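Local coordinates for ankyrin repeat domain protein (Legionella pneumophila subsp. pneumophila, PDB 6MCA) that is a bacterial effector with ankyrin repeats and a cysteine protease-like fold that interacts with LARP7, a component of the host 7SK snRNP complex, at residues K157-R162 with D389-E394. Numbering follows the deposited sequence.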
loop_
_atom_site.group_PDB
_atom_site.type_symbol
_atom_site.label_atom_id
_atom_site.label_comp_id
_atom_site.label_asym_id
_atom_site.label_seq_id
_atom_site.Cartn_x
_atom_site.Cartn_y
_atom_site.Cartn_z
ATOM N N LYS A 157 -6.108 -4.712 4.708
ATOM C CA LYS A 157 -4.686 -4.667 4.379
ATOM C C LYS A 157 -3.890 -3.973 5.477
ATOM O O LYS A 157 -2.824 -4.458 5.886
ATOM C CB LYS A 157 -4.481 -3.959 3.039
ATOM C CG LYS A 157 -4.957 -4.749 1.833
ATOM C CD LYS A 157 -4.144 -6.017 1.639
ATOM C CE LYS A 157 -2.683 -5.701 1.366
ATOM N NZ LYS A 157 -1.843 -6.929 1.394
ATOM N N LEU A 158 -4.400 -2.842 5.977
ATOM C CA LEU A 158 -3.693 -2.110 7.022
ATOM C C LEU A 158 -3.577 -2.938 8.294
ATOM O O LEU A 158 -2.543 -2.906 8.970
ATOM C CB LEU A 158 -4.403 -0.785 7.301
ATOM C CG LEU A 158 -3.732 0.152 8.307
ATOM C CD1 LEU A 158 -2.335 0.526 7.839
ATOM C CD2 LEU A 158 -4.579 1.394 8.524
ATOM N N ILE A 159 -4.621 -3.696 8.633
ATOM C CA ILE A 159 -4.568 -4.530 9.829
ATOM C C ILE A 159 -3.593 -5.682 9.635
ATOM O O ILE A 159 -2.795 -5.992 10.529
ATOM C CB ILE A 159 -5.978 -5.029 10.193
ATOM C CG1 ILE A 159 -6.713 -3.969 11.014
ATOM C CG2 ILE A 159 -5.905 -6.347 10.950
ATOM C CD1 ILE A 159 -8.100 -4.376 11.423
ATOM N N GLY A 160 -3.633 -6.332 8.469
ATOM C CA GLY A 160 -2.700 -7.415 8.209
ATOM C C GLY A 160 -1.253 -6.964 8.264
ATOM O O GLY A 160 -0.376 -7.715 8.695
ATOM N N HIS A 161 -0.986 -5.729 7.840
ATOM C CA HIS A 161 0.386 -5.230 7.880
ATOM C C HIS A 161 0.786 -4.782 9.283
ATOM O O HIS A 161 1.851 -5.162 9.782
ATOM C CB HIS A 161 0.557 -4.088 6.878
ATOM C CG HIS A 161 0.616 -4.541 5.453
ATOM N ND1 HIS A 161 1.348 -5.639 5.051
ATOM C CD2 HIS A 161 0.037 -4.045 4.334
ATOM C CE1 HIS A 161 1.215 -5.799 3.747
ATOM N NE2 HIS A 161 0.425 -4.845 3.287
ATOM N N ARG A 162 -0.055 -3.973 9.936
ATOM C CA ARG A 162 0.299 -3.423 11.243
ATOM C C ARG A 162 0.427 -4.517 12.294
ATOM O O ARG A 162 1.330 -4.474 13.139
ATOM C CB ARG A 162 -0.742 -2.393 11.680
ATOM C CG ARG A 162 -0.736 -1.109 10.873
ATOM C CD ARG A 162 0.473 -0.250 11.190
ATOM N NE ARG A 162 0.361 1.069 10.577
ATOM C CZ ARG A 162 1.398 1.824 10.231
ATOM N NH1 ARG A 162 2.635 1.392 10.437
ATOM N NH2 ARG A 162 1.197 3.011 9.675
ATOM N N ASP A 389 -4.210 0.737 16.968
ATOM C CA ASP A 389 -5.458 0.933 17.699
ATOM C C ASP A 389 -6.521 1.611 16.838
ATOM O O ASP A 389 -7.710 1.311 16.982
ATOM C CB ASP A 389 -5.196 1.733 18.974
ATOM C CG ASP A 389 -4.406 0.943 20.002
ATOM O OD1 ASP A 389 -4.638 -0.279 20.120
ATOM O OD2 ASP A 389 -3.550 1.541 20.688
ATOM N N ARG A 390 -6.115 2.497 15.927
ATOM C CA ARG A 390 -7.073 3.162 15.048
ATOM C C ARG A 390 -7.739 2.165 14.109
ATOM O O ARG A 390 -8.960 2.201 13.913
ATOM C CB ARG A 390 -6.373 4.266 14.251
ATOM C CG ARG A 390 -7.301 5.119 13.393
ATOM C CD ARG A 390 -7.330 4.653 11.939
ATOM N NE ARG A 390 -6.037 4.801 11.276
ATOM C CZ ARG A 390 -5.861 4.732 9.960
ATOM N NH1 ARG A 390 -6.897 4.517 9.161
ATOM N NH2 ARG A 390 -4.648 4.880 9.441
ATOM N N ALA A 391 -6.949 1.272 13.509
ATOM C CA ALA A 391 -7.524 0.264 12.624
ATOM C C ALA A 391 -8.443 -0.680 13.391
ATOM O O ALA A 391 -9.531 -1.039 12.907
ATOM C CB ALA A 391 -6.410 -0.512 11.922
ATOM N N LEU A 392 -8.028 -1.087 14.596
ATOM C CA LEU A 392 -8.886 -1.942 15.413
ATOM C C LEU A 392 -10.207 -1.251 15.742
ATOM O O LEU A 392 -11.280 -1.868 15.668
ATOM C CB LEU A 392 -8.152 -2.344 16.692
ATOM C CG LEU A 392 -8.897 -3.267 17.657
ATOM C CD1 LEU A 392 -9.370 -4.518 16.940
ATOM C CD2 LEU A 392 -8.010 -3.629 18.834
ATOM N N ASP A 393 -10.150 0.037 16.096
ATOM C CA ASP A 393 -11.365 0.784 16.406
ATOM C C ASP A 393 -12.254 0.929 15.179
ATOM O O ASP A 393 -13.483 0.876 15.290
ATOM C CB ASP A 393 -11.006 2.158 16.971
ATOM C CG ASP A 393 -10.363 2.077 18.340
ATOM O OD1 ASP A 393 -10.409 0.992 18.957
ATOM O OD2 ASP A 393 -9.810 3.099 18.798
ATOM N N GLU A 394 -11.652 1.133 14.003
ATOM C CA GLU A 394 -12.432 1.182 12.769
ATOM C C GLU A 394 -13.202 -0.114 12.564
ATOM O O GLU A 394 -14.397 -0.100 12.242
ATOM C CB GLU A 394 -11.515 1.452 11.576
ATOM C CG GLU A 394 -11.267 2.918 11.284
ATOM C CD GLU A 394 -10.380 3.125 10.071
ATOM O OE1 GLU A 394 -9.800 2.132 9.579
ATOM O OE2 GLU A 394 -10.263 4.279 9.608
#
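Helix-against-helix packing, with an alanine at the point of nearest backbone approach, joins L158 and I159 on the last turn or so of helix 147-162 to R390 and A391 in the second half of the long helix 373-399. CA of I159 lies 6.3 Å from CA of A391, and the A391 methyl, directed at the opposing helix, is met by I159 and L158. CG1 of I159 comes to 3.6 Å from CB of A391, while CD2 of L158 is more distant, 4.3 Å from the same CB. CG1 stands anti to the carbonyl carbon of I159 (chi1 -84°), which carries that branch to the alanine although the CB of I159 does not point there.

Over these short segments the axes run in roughly opposite senses, 140° apart, and approach to 9.7 Å. The contact brings together regions 227 residues apart in the chain; I413 and I417 of helix 404-421 also pack on I159.

Beside this apolar pair, CD2 of L158 rests over one face of the R390 guanidinium, 3.6 Å from its NH2, the two side chains crossing nearly at right angles. Bends at chi2 and chi3 bring the R390 guanidinium to L158. OE2 of E394 lies in the guanidinium plane at its edge, taking a weak hydrogen bond from NH1 of R390 (3.4 Å) within a salt bridge. D387 takes NH2 in a further salt bridge and also pairs with NE of R162, so one carboxylate probably offsets the like charges of both arginines.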